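Local coordinates for protein cytochrome c2 (Rhodobacter sphaeroides, PDB 1CXC) that carries electrons to the photo-oxidised bacteriochlorophyll of purple photosynthetic bacteria through a covalently attached heme c, at residues Ala9-Gln14 with Glu107-Asn112; His19-Asp24 with Trp114-Gln119; Glu59-Ala64 with Leu69-Glu74. All coordinates share one frame; numbering follows the deposited sequence.

Overall arrangement
Interaction 1 is a surface contact, while interactions 2 and 3 are buried. Interactions 1 and 2 share helix 107-120, and each sets it against a part of the N-terminal region. They meet where the Phe12 ring packs against both Ile21 and Tyr116. Interaction 3 is on the far side of the chain's centre, about 17 Å from interaction 2 and 20 Å from interaction 1, centre to centre. Interaction 1 is sparse and partly polar, interaction 2 is purely apolar across its segments, and interaction 3 adds a backbone hydrogen bond. All three reach the heme: interaction 1 through Gln14, interaction 2 through the iron ligand His19, interaction 3 through the propionates. His111 and Glu73 link interactions 1 and 3 by a probable hydrogen bond.

Interaction 1: Ala9-Gln14 with Glu107-Asn112; sequences AKAFNQ and EADAHN
The Asp109 carboxylate has the Ala11 methyl over one face and the Gln14 amide beyond its OD2. Gln14 NE2 approaches OD2 from somewhat out of the carboxylate plane, on the same side as the methyl. The amide and carboxylate planes are 79° apart, and the two side chains cross at about a right angle. The contact belongs to the packing of N-terminal helix 5-11 and the turn after it against C-terminal helix 107-120, a hallmark of the cytochrome c fold. The approach of Gln14 is polar, but no hydrogen bond crosses between the segments. The other touch is apolar at one end: Ala11 CB lies 4.2 Å from Asp109 CG. Asp109 therefore spans both residues, with the alanine methyl over its carboxylate carbon and one oxygen near the amide. Its CG stands beside the backbone N, anti to the carbonyl carbon (chi1 -80°), and this directs the carboxylate across to the other segment. The backbones come nearest at the same place, where the CA atoms of Ala11 and Asp109 are 6.3 Å apart. Ala11 also touches Ile113 one turn further along helix 107-120. Gln14 touches Phe102, Leu104 and the heme, and it belongs to the heme pocket. The contact thus runs from the surface toward that pocket. On the Gln14 side it closes with Gln14 NE2 at 3.6 Å from Asp109 OD2.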
loop_
_atom_site.group_PDB
_atom_site.type_symbol
_atom_site.label_atom_id
_atom_site.label_comp_id
_atom_site.label_asym_id
_atom_site.label_seq_id
_atom_site.Cartn_x
_atom_site.Cartn_y
_atom_site.Cartn_z
ATOM N N ALA A 9 -11.120 4.106 7.185
ATOM C CA ALA A 9 -11.994 3.831 6.051
ATOM C C ALA A 9 -12.293 5.107 5.282
ATOM O O ALA A 9 -12.498 5.043 4.077
ATOM C CB ALA A 9 -13.318 3.265 6.543
ATOM N N LYS A 10 -12.595 6.213 5.994
ATOM C CA LYS A 10 -12.868 7.477 5.327
ATOM C C LYS A 10 -11.637 8.003 4.636
ATOM O O LYS A 10 -11.685 8.589 3.559
ATOM C CB LYS A 10 -13.298 8.521 6.334
ATOM C CG LYS A 10 -13.714 9.825 5.663
ATOM C CD LYS A 10 -14.109 10.840 6.733
ATOM C CE LYS A 10 -14.927 11.977 6.134
ATOM N N ALA A 11 -10.502 7.955 5.314
ATOM C CA ALA A 11 -9.279 8.454 4.712
ATOM C C ALA A 11 -8.837 7.648 3.494
ATOM O O ALA A 11 -8.240 8.194 2.564
ATOM C CB ALA A 11 -8.183 8.404 5.772
ATOM N N PHE A 12 -9.336 6.416 3.375
ATOM C CA PHE A 12 -8.997 5.542 2.257
ATOM C C PHE A 12 -9.668 5.968 0.945
ATOM O O PHE A 12 -9.289 5.561 -0.156
ATOM C CB PHE A 12 -9.374 4.100 2.604
ATOM C CG PHE A 12 -8.849 3.075 1.612
ATOM C CD1 PHE A 12 -7.490 2.820 1.548
ATOM C CD2 PHE A 12 -9.708 2.501 0.703
ATOM C CE1 PHE A 12 -6.993 2.002 0.552
ATOM C CE2 PHE A 12 -9.212 1.690 -0.297
ATOM C CZ PHE A 12 -7.853 1.442 -0.377
ATOM N N ASN A 13 -10.647 6.870 1.004
ATOM C CA ASN A 13 -11.265 7.301 -0.236
ATOM C C ASN A 13 -10.223 7.911 -1.124
ATOM O O ASN A 13 -10.357 7.854 -2.327
ATOM C CB ASN A 13 -12.312 8.377 -0.015
ATOM C CG ASN A 13 -13.477 7.962 0.862
ATOM O OD1 ASN A 13 -13.962 8.766 1.660
ATOM N ND2 ASN A 13 -13.967 6.724 0.744
ATOM N N GLN A 14 -9.241 8.623 -0.572
ATOM C CA GLN A 14 -8.224 9.237 -1.418
ATOM C C GLN A 14 -7.485 8.219 -2.272
ATOM O O GLN A 14 -6.879 8.561 -3.286
ATOM C CB GLN A 14 -7.160 9.960 -0.614
ATOM C CG GLN A 14 -7.445 10.147 0.864
ATOM C CD GLN A 14 -6.545 11.210 1.483
ATOM O OE1 GLN A 14 -5.930 12.017 0.783
ATOM N NE2 GLN A 14 -6.443 11.244 2.809
ATOM N N GLU A 107 0.414 11.968 8.822
ATOM C CA GLU A 107 0.854 10.736 9.462
ATOM C C GLU A 107 -0.323 10.040 10.099
ATOM O O GLU A 107 -0.332 8.825 10.218
ATOM C CB GLU A 107 1.845 11.052 10.570
ATOM C CG GLU A 107 2.447 9.817 11.226
ATOM C CD GLU A 107 3.873 10.053 11.742
ATOM O OE1 GLU A 107 4.804 10.040 10.925
ATOM O OE2 GLU A 107 4.018 10.493 12.887
ATOM N N ALA A 108 -1.148 10.803 10.824
ATOM C CA ALA A 108 -2.311 10.222 11.472
ATOM C C ALA A 108 -3.163 9.462 10.481
ATOM O O ALA A 108 -3.712 8.414 10.788
ATOM C CB ALA A 108 -3.160 11.329 12.074
ATOM N N ASP A 109 -3.389 10.013 9.295
ATOM C CA ASP A 109 -4.181 9.295 8.316
ATOM C C ASP A 109 -3.478 8.000 7.915
ATOM O O ASP A 109 -4.121 6.984 7.689
ATOM C CB ASP A 109 -4.366 10.142 7.067
ATOM C CG ASP A 109 -5.455 11.194 7.199
ATOM O OD1 ASP A 109 -5.817 11.487 8.331
ATOM O OD2 ASP A 109 -5.596 11.972 6.257
ATOM N N ALA A 110 -2.134 8.003 7.835
ATOM C CA ALA A 110 -1.398 6.794 7.475
ATOM C C ALA A 110 -1.600 5.700 8.504
ATOM O O ALA A 110 -1.866 4.555 8.133
ATOM C CB ALA A 110 0.086 7.087 7.436
ATOM N N HIS A 111 -1.551 6.035 9.792
ATOM C CA HIS A 111 -1.789 5.048 10.816
ATOM C C HIS A 111 -3.246 4.592 10.810
ATOM O O HIS A 111 -3.532 3.447 11.100
ATOM C CB HIS A 111 -1.455 5.628 12.182
ATOM C CG HIS A 111 0.033 5.754 12.430
ATOM N ND1 HIS A 111 0.805 4.700 12.618
ATOM C CD2 HIS A 111 0.753 6.902 12.510
ATOM C CE1 HIS A 111 2.005 5.171 12.789
ATOM N NE2 HIS A 111 1.974 6.485 12.745
ATOM N N ASN A 112 -4.215 5.500 10.602
ATOM C CA ASN A 112 -5.627 5.111 10.578
ATOM C C ASN A 112 -5.930 4.165 9.435
ATOM O O ASN A 112 -6.696 3.209 9.568
ATOM C CB ASN A 112 -6.530 6.332 10.463
ATOM C CG ASN A 112 -6.477 7.227 11.695
ATOM O OD1 ASN A 112 -6.788 8.431 11.628
ATOM N ND2 ASN A 112 -6.040 6.698 12.847
#

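Interaction 2: His19-Asp24 with Trp114-Gln119; sequences HVIVDD and WAYLQQ. With HEC (heme c), chain B.
Ile21 packs its CD1 methyl against Leu117 and Tyr116, joining strand 21-22 to C-terminal helix 107-120 in the cytochrome c fold. The tight part is this one methyl. Ile21 CD1 lies 3.7 Å from Leu117 CD2 and 4.1 Å from Tyr116 CE2. The isoleucine and tyrosine side chains come from opposite directions, and the methyl meets the ring obliquely. The Ile21 chain is extended beyond CG1 (chi2 172°), which carries CD1 out to the helix. Leu117 reaches it with the CD2 branch. Phe12 also touches both Ile21 and Tyr116, and Ile29 of strand 28-30 packs on the same two residues, so the methyl sits in an apolar cluster. The looser side begins after the strand. Asp23 is partly exposed and Asp24 is exposed, and neither touches the helix segment. Asp23 OD1 serves the turn that follows, accepting from the backbone N of Ser25 and of Thr27. Asp24 reaches a distant part of the chain, pairing with Arg123 in a salt bridge. At the other end of segment 19-24 the chain turns inward to the heme. His19 is an axial ligand of the iron, with Met100 as the second. Pro38 O accepts a hydrogen bond from His19 ND1, which, with the iron bond, helps hold the imidazole in its rotation. The other ring nitrogen, His19 NE2, binds the heme iron FE at 2.0 Å.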
loop_
_atom_site.group_PDB
_atom_site.type_symbol
_atom_site.label_atom_id
_atom_site.label_comp_id
_atom_site.label_asym_id
_atom_site.label_seq_id
_atom_site.Cartn_x
_atom_site.Cartn_y
_atom_site.Cartn_z
ATOM N N HIS A 19 -6.456 2.546 -6.311
ATOM C CA HIS A 19 -6.488 1.225 -5.713
ATOM C C HIS A 19 -7.898 0.707 -5.464
ATOM O O HIS A 19 -8.771 1.443 -5.012
ATOM C CB HIS A 19 -5.768 1.253 -4.365
ATOM C CG HIS A 19 -4.253 1.412 -4.511
ATOM N ND1 HIS A 19 -3.414 0.330 -4.796
ATOM C CD2 HIS A 19 -3.509 2.549 -4.266
ATOM C CE1 HIS A 19 -2.172 0.855 -4.717
ATOM N NE2 HIS A 19 -2.178 2.115 -4.406
ATOM N N VAL A 20 -7.936 -0.571 -5.156
ATOM C CA VAL A 20 -9.165 -1.254 -4.861
ATOM C C VAL A 20 -8.856 -2.347 -3.828
ATOM O O VAL A 20 -7.686 -2.527 -3.512
ATOM C CB VAL A 20 -9.563 -1.880 -6.196
ATOM C CG1 VAL A 20 -9.617 -3.382 -6.085
ATOM C CG2 VAL A 20 -10.822 -1.259 -6.759
ATOM N N ILE A 21 -9.805 -2.692 -2.954
ATOM C CA ILE A 21 -9.629 -3.805 -2.021
ATOM C C ILE A 21 -10.720 -4.828 -2.343
ATOM O O ILE A 21 -11.905 -4.528 -2.168
ATOM C CB ILE A 21 -9.738 -3.393 -0.523
ATOM C CG1 ILE A 21 -8.718 -2.330 -0.141
ATOM C CG2 ILE A 21 -9.570 -4.615 0.387
ATOM C CD1 ILE A 21 -8.954 -1.774 1.279
ATOM N N VAL A 22 -10.385 -5.820 -3.162
ATOM C CA VAL A 22 -11.342 -6.847 -3.565
ATOM C C VAL A 22 -10.890 -8.171 -2.968
ATOM O O VAL A 22 -9.781 -8.618 -3.235
ATOM C CB VAL A 22 -11.357 -6.935 -5.103
ATOM C CG1 VAL A 22 -12.181 -8.123 -5.555
ATOM C CG2 VAL A 22 -11.898 -5.643 -5.701
ATOM N N ASP A 23 -11.761 -8.936 -2.318
ATOM C CA ASP A 23 -11.271 -10.164 -1.718
ATOM C C ASP A 23 -11.204 -11.359 -2.647
ATOM O O ASP A 23 -11.334 -11.248 -3.862
ATOM C CB ASP A 23 -12.068 -10.486 -0.480
ATOM C CG ASP A 23 -13.484 -10.955 -0.768
ATOM O OD1 ASP A 23 -13.764 -11.430 -1.870
ATOM O OD2 ASP A 23 -14.289 -10.899 0.158
ATOM N N ASP A 24 -10.751 -12.491 -2.118
ATOM C CA ASP A 24 -10.583 -13.653 -2.954
ATOM C C ASP A 24 -11.851 -14.273 -3.495
ATOM O O ASP A 24 -11.773 -15.060 -4.434
ATOM C CB ASP A 24 -9.776 -14.679 -2.197
ATOM C CG ASP A 24 -8.356 -14.192 -1.948
ATOM O OD1 ASP A 24 -7.885 -13.363 -2.724
ATOM O OD2 ASP A 24 -7.725 -14.634 -0.984
ATOM N N TRP A 114 -3.804 2.167 8.084
ATOM C CA TRP A 114 -3.221 0.859 8.351
ATOM C C TRP A 114 -4.139 0.076 9.286
ATOM O O TRP A 114 -4.351 -1.125 9.119
ATOM C CB TRP A 114 -1.833 1.000 8.992
ATOM C CG TRP A 114 -1.183 -0.383 9.226
ATOM C CD1 TRP A 114 -1.103 -0.925 10.483
ATOM C CD2 TRP A 114 -0.698 -1.226 8.264
ATOM N NE1 TRP A 114 -0.541 -2.121 10.329
ATOM C CE2 TRP A 114 -0.306 -2.341 9.014
ATOM C CE3 TRP A 114 -0.556 -1.214 6.890
ATOM C CZ2 TRP A 114 0.227 -3.467 8.389
ATOM C CZ3 TRP A 114 -0.012 -2.334 6.269
ATOM C CH2 TRP A 114 0.378 -3.448 7.007
ATOM N N ALA A 115 -4.743 0.734 10.275
ATOM C CA ALA A 115 -5.631 0.030 11.175
ATOM C C ALA A 115 -6.875 -0.486 10.444
ATOM O O ALA A 115 -7.386 -1.581 10.722
ATOM C CB ALA A 115 -6.066 0.969 12.298
ATOM N N TYR A 116 -7.323 0.260 9.429
ATOM C CA TYR A 116 -8.470 -0.137 8.629
ATOM C C TYR A 116 -8.105 -1.368 7.791
ATOM O O TYR A 116 -8.814 -2.370 7.763
ATOM C CB TYR A 116 -8.853 1.059 7.741
ATOM C CG TYR A 116 -9.821 0.755 6.606
ATOM C CD1 TYR A 116 -11.073 0.235 6.893
ATOM C CD2 TYR A 116 -9.441 0.987 5.303
ATOM C CE1 TYR A 116 -11.966 -0.067 5.875
ATOM C CE2 TYR A 116 -10.319 0.689 4.283
ATOM C CZ TYR A 116 -11.574 0.165 4.573
ATOM O OH TYR A 116 -12.450 -0.152 3.543
ATOM N N LEU A 117 -6.881 -1.439 7.299
ATOM C CA LEU A 117 -6.453 -2.584 6.500
ATOM C C LEU A 117 -6.285 -3.823 7.360
ATOM O O LEU A 117 -6.440 -4.938 6.890
ATOM C CB LEU A 117 -5.140 -2.279 5.786
ATOM C CG LEU A 117 -5.172 -1.156 4.770
ATOM C CD1 LEU A 117 -3.761 -0.875 4.288
ATOM C CD2 LEU A 117 -6.111 -1.498 3.628
ATOM N N GLN A 118 -5.881 -3.663 8.610
ATOM C CA GLN A 118 -5.771 -4.798 9.491
ATOM C C GLN A 118 -7.167 -5.307 9.819
ATOM O O GLN A 118 -7.329 -6.383 10.397
ATOM C CB GLN A 118 -5.048 -4.395 10.766
ATOM C CG GLN A 118 -3.545 -4.398 10.562
ATOM C CD GLN A 118 -2.943 -5.794 10.757
ATOM O OE1 GLN A 118 -1.820 -5.947 11.204
ATOM N NE2 GLN A 118 -3.654 -6.868 10.454
ATOM N N GLN A 119 -8.211 -4.504 9.575
ATOM C CA GLN A 119 -9.555 -4.975 9.842
ATOM C C GLN A 119 -10.181 -5.604 8.627
ATOM O O GLN A 119 -10.751 -6.668 8.708
ATOM C CB GLN A 119 -10.508 -3.853 10.223
ATOM C CG GLN A 119 -10.122 -3.124 11.487
ATOM C CD GLN A 119 -10.120 -4.039 12.686
ATOM O OE1 GLN A 119 -11.027 -4.845 12.880
ATOM N NE2 GLN A 119 -9.068 -3.974 13.494
HETATM FE FE HEC B . -0.611 3.311 -3.983
HETATM C CHA HEC B . 1.570 0.834 -4.728
HETATM C CHB HEC B . -0.830 2.184 -0.776
HETATM C CHC HEC B . -2.675 5.932 -3.197
HETATM C CHD HEC B . -0.663 4.285 -7.263
HETATM N NA HEC B . 0.221 1.848 -2.949
HETATM C C1A HEC B . 1.127 0.909 -3.419
HETATM C C2A HEC B . 1.540 0.010 -2.356
HETATM C C3A HEC B . 0.890 0.402 -1.234
HETATM C C4A HEC B . 0.049 1.521 -1.623
HETATM C CMA HEC B . 1.107 -0.166 0.161
HETATM C CAA HEC B . 2.450 -1.203 -2.476
HETATM C CBA HEC B . 1.624 -2.476 -2.571
HETATM C CGA HEC B . 2.363 -3.714 -3.053
HETATM O O1A HEC B . 1.790 -4.463 -3.816
HETATM O O2A HEC B . 3.562 -3.809 -2.813
HETATM N NB HEC B . -1.525 3.930 -2.350
HETATM C C1B HEC B . -1.574 3.293 -1.119
HETATM C C2B HEC B . -2.449 4.000 -0.198
HETATM C C3B HEC B . -2.921 5.114 -0.841
HETATM C C4B HEC B . -2.351 5.049 -2.182
HETATM C CMB HEC B . -2.767 3.565 1.237
HETATM C CAB HEC B . -3.729 6.144 -0.279
HETATM C CBB HEC B . -3.261 7.001 0.820
HETATM N NC HEC B . -1.439 4.804 -5.002
HETATM C C1C HEC B . -2.261 5.812 -4.507
HETATM C C2C HEC B . -2.747 6.657 -5.580
HETATM C C3C HEC B . -2.184 6.197 -6.720
HETATM C C4C HEC B . -1.388 5.041 -6.358
HETATM C CMC HEC B . -3.850 7.699 -5.466
HETATM C CAC HEC B . -2.368 6.698 -8.005
HETATM C CBC HEC B . -2.095 8.083 -8.358
HETATM N ND HEC B . 0.242 2.687 -5.626
HETATM C C1D HEC B . 0.113 3.190 -6.919
HETATM C C2D HEC B . 0.973 2.485 -7.845
HETATM C C3D HEC B . 1.653 1.563 -7.127
HETATM C C4D HEC B . 1.176 1.671 -5.761
HETATM C CMD HEC B . 1.124 2.755 -9.340
HETATM C CAD HEC B . 2.885 0.803 -7.592
HETATM C CBD HEC B . 4.163 1.426 -7.032
HETATM C CGD HEC B . 5.437 1.105 -7.827
HETATM O O1D HEC B . 6.444 1.758 -7.597
HETATM O O2D HEC B . 5.519 0.024 -8.386
#

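Interaction 3: Glu59-Ala64 with Leu69-Glu74; sequences EGMKEA and LAWDEE. With HEC (heme c), chain B.
Met61 reaches from helix 59-66 to Trp71 by way of the heme propionates. Met61 CB is 3.6 Å from heme O2D. CG stands anti to the backbone N (chi1 -178°) and lies near the same oxygen. The chain then bends at chi2 and chi3, bringing SD to the rim of the indole. Met61 SD is 4.0 Å from Trp71 CZ2; seen from the centroid of the six-membered ring it lies 81° off the normal, an edge-on Met-aromatic contact. Met61 CE ends against the heme, 3.8 Å from both heme CAA and heme CBD. Trp71 donates from NE1 to heme O2A at 3.1 Å, with an N-H...O angle of 155°. Its indole lies between heme CMA over one face and Leu69 CD2 toward the rim of the other. Leu69 CD2 also touches Ala64 CB at 4.0 Å. Beside this apolar pair, Leu69 N donates to Ala64 O at 3.0 Å, tying the chain after the helix back to it. Ala64 and Leu69 pack on Tyr90 of helix 83-91, and Met61 and Trp71 meet Tyr79 of helix 73-81. The contact thus places helix 59-66 and the chain leading into helix 73-81 around the propionate edge of the heme.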
loop_
_atom_site.group_PDB
_atom_site.type_symbol
_atom_site.label_atom_id
_atom_site.label_comp_id
_atom_site.label_asym_id
_atom_site.label_seq_id
_atom_site.Cartn_x
_atom_site.Cartn_y
_atom_site.Cartn_z
ATOM N N GLU A 59 10.748 -0.891 -11.114
ATOM C CA GLU A 59 11.885 -1.696 -10.721
ATOM C C GLU A 59 12.343 -1.390 -9.309
ATOM O O GLU A 59 12.726 -2.293 -8.568
ATOM C CB GLU A 59 13.013 -1.507 -11.724
ATOM C CG GLU A 59 12.551 -1.767 -13.155
ATOM C CD GLU A 59 11.693 -3.022 -13.324
ATOM O OE1 GLU A 59 12.070 -4.069 -12.798
ATOM O OE2 GLU A 59 10.731 -2.993 -14.096
ATOM N N GLY A 60 12.047 -0.201 -8.792
ATOM C CA GLY A 60 12.449 0.082 -7.421
ATOM C C GLY A 60 11.636 -0.756 -6.423
ATOM O O GLY A 60 12.164 -1.229 -5.413
ATOM N N MET A 61 10.317 -0.930 -6.674
ATOM C CA MET A 61 9.455 -1.694 -5.786
ATOM C C MET A 61 9.792 -3.167 -5.869
ATOM O O MET A 61 9.676 -3.905 -4.898
ATOM C CB MET A 61 7.993 -1.458 -6.186
ATOM C CG MET A 61 7.007 -2.185 -5.289
ATOM S SD MET A 61 6.904 -1.453 -3.653
ATOM C CE MET A 61 5.757 -0.144 -3.979
ATOM N N LYS A 62 10.063 -3.669 -7.065
ATOM C CA LYS A 62 10.410 -5.070 -7.184
ATOM C C LYS A 62 11.703 -5.350 -6.418
ATOM O O LYS A 62 11.821 -6.323 -5.665
ATOM C CB LYS A 62 10.584 -5.414 -8.651
ATOM C CG LYS A 62 9.275 -5.647 -9.390
ATOM C CD LYS A 62 9.559 -5.816 -10.884
ATOM C CE LYS A 62 8.264 -5.715 -11.679
ATOM N NZ LYS A 62 8.484 -5.871 -13.109
ATOM N N GLU A 63 12.670 -4.443 -6.548
ATOM C CA GLU A 63 13.936 -4.554 -5.864
ATOM C C GLU A 63 13.746 -4.619 -4.351
ATOM O O GLU A 63 14.523 -5.266 -3.646
ATOM C CB GLU A 63 14.730 -3.320 -6.217
ATOM C CG GLU A 63 16.199 -3.440 -5.877
ATOM C CD GLU A 63 16.996 -2.170 -6.158
ATOM O OE1 GLU A 63 16.689 -1.464 -7.126
ATOM O OE2 GLU A 63 17.997 -1.960 -5.473
ATOM N N ALA A 64 13.013 -3.650 -3.800
ATOM C CA ALA A 64 12.768 -3.639 -2.374
ATOM C C ALA A 64 12.184 -4.958 -1.890
ATOM O O ALA A 64 12.422 -5.361 -0.755
ATOM C CB ALA A 64 11.771 -2.536 -2.048
ATOM N N LEU A 69 11.471 -6.720 1.747
ATOM C CA LEU A 69 10.464 -5.849 2.350
ATOM C C LEU A 69 9.045 -6.408 2.298
ATOM O O LEU A 69 8.622 -6.945 1.279
ATOM C CB LEU A 69 10.447 -4.500 1.662
ATOM C CG LEU A 69 9.204 -3.634 1.919
ATOM C CD1 LEU A 69 9.158 -3.210 3.374
ATOM C CD2 LEU A 69 9.178 -2.422 0.993
ATOM N N ALA A 70 8.451 -6.652 3.455
ATOM C CA ALA A 70 7.078 -7.135 3.544
ATOM C C ALA A 70 6.316 -6.024 4.273
ATOM O O ALA A 70 6.783 -5.492 5.272
ATOM C CB ALA A 70 7.063 -8.398 4.378
ATOM N N TRP A 71 5.083 -5.708 3.901
ATOM C CA TRP A 71 4.434 -4.560 4.514
ATOM C C TRP A 71 3.988 -4.659 5.956
ATOM O O TRP A 71 3.346 -5.646 6.356
ATOM C CB TRP A 71 3.241 -4.146 3.640
ATOM C CG TRP A 71 3.691 -3.628 2.280
ATOM C CD1 TRP A 71 3.472 -4.368 1.149
ATOM C CD2 TRP A 71 4.395 -2.475 2.046
ATOM N NE1 TRP A 71 4.049 -3.669 0.200
ATOM C CE2 TRP A 71 4.592 -2.543 0.675
ATOM C CE3 TRP A 71 4.922 -1.425 2.797
ATOM C CZ2 TRP A 71 5.291 -1.568 0.011
ATOM C CZ3 TRP A 71 5.637 -0.441 2.134
ATOM C CH2 TRP A 71 5.808 -0.513 0.754
ATOM N N ASP A 72 4.576 -3.827 6.824
ATOM C CA ASP A 72 4.113 -3.754 8.188
ATOM C C ASP A 72 3.733 -2.292 8.434
ATOM O O ASP A 72 3.991 -1.446 7.573
ATOM C CB ASP A 72 5.128 -4.234 9.219
ATOM C CG ASP A 72 6.533 -3.732 8.998
ATOM O OD1 ASP A 72 6.675 -2.678 8.393
ATOM O OD2 ASP A 72 7.391 -4.139 9.783
ATOM N N GLU A 73 3.306 -1.920 9.637
ATOM C CA GLU A 73 2.895 -0.555 9.865
ATOM C C GLU A 73 4.009 0.448 9.770
ATOM O O GLU A 73 3.886 1.477 9.115
ATOM C CB GLU A 73 2.251 -0.426 11.222
ATOM C CG GLU A 73 1.679 0.971 11.454
ATOM C CD GLU A 73 0.708 1.072 12.617
ATOM O OE1 GLU A 73 0.618 0.137 13.407
ATOM O OE2 GLU A 73 0.235 2.181 12.879
ATOM N N GLU A 74 5.194 0.156 10.277
ATOM C CA GLU A 74 6.210 1.188 10.194
ATOM C C GLU A 74 6.668 1.479 8.790
ATOM O O GLU A 74 6.862 2.649 8.455
ATOM C CB GLU A 74 7.453 0.818 11.002
HETATM FE FE HEC B . -0.611 3.311 -3.983
HETATM C CHA HEC B . 1.570 0.834 -4.728
HETATM C CHB HEC B . -0.830 2.184 -0.776
HETATM C CHC HEC B . -2.675 5.932 -3.197
HETATM C CHD HEC B . -0.663 4.285 -7.263
HETATM N NA HEC B . 0.221 1.848 -2.949
HETATM C C1A HEC B . 1.127 0.909 -3.419
HETATM C C2A HEC B . 1.540 0.010 -2.356
HETATM C C3A HEC B . 0.890 0.402 -1.234
HETATM C C4A HEC B . 0.049 1.521 -1.623
HETATM C CMA HEC B . 1.107 -0.166 0.161
HETATM C CAA HEC B . 2.450 -1.203 -2.476
HETATM C CBA HEC B . 1.624 -2.476 -2.571
HETATM C CGA HEC B . 2.363 -3.714 -3.053
HETATM O O1A HEC B . 1.790 -4.463 -3.816
HETATM O O2A HEC B . 3.562 -3.809 -2.813
HETATM N NB HEC B . -1.525 3.930 -2.350
HETATM C C1B HEC B . -1.574 3.293 -1.119
HETATM C C2B HEC B . -2.449 4.000 -0.198
HETATM C C3B HEC B . -2.921 5.114 -0.841
HETATM C C4B HEC B . -2.351 5.049 -2.182
HETATM C CMB HEC B . -2.767 3.565 1.237
HETATM C CAB HEC B . -3.729 6.144 -0.279
HETATM C CBB HEC B . -3.261 7.001 0.820
HETATM N NC HEC B . -1.439 4.804 -5.002
HETATM C C1C HEC B . -2.261 5.812 -4.507
HETATM C C2C HEC B . -2.747 6.657 -5.580
HETATM C C3C HEC B . -2.184 6.197 -6.720
HETATM C C4C HEC B . -1.388 5.041 -6.358
HETATM C CMC HEC B . -3.850 7.699 -5.466
HETATM C CAC HEC B . -2.368 6.698 -8.005
HETATM C CBC HEC B . -2.095 8.083 -8.358
HETATM N ND HEC B . 0.242 2.687 -5.626
HETATM C C1D HEC B . 0.113 3.190 -6.919
HETATM C C2D HEC B . 0.973 2.485 -7.845
HETATM C C3D HEC B . 1.653 1.563 -7.127
HETATM C C4D HEC B . 1.176 1.671 -5.761
HETATM C CMD HEC B . 1.124 2.755 -9.340
HETATM C CAD HEC B . 2.885 0.803 -7.592
HETATM C CBD HEC B . 4.163 1.426 -7.032
HETATM C CGD HEC B . 5.437 1.105 -7.827
HETATM O O1D HEC B . 6.444 1.758 -7.597
HETATM O O2D HEC B . 5.519 0.024 -8.386
#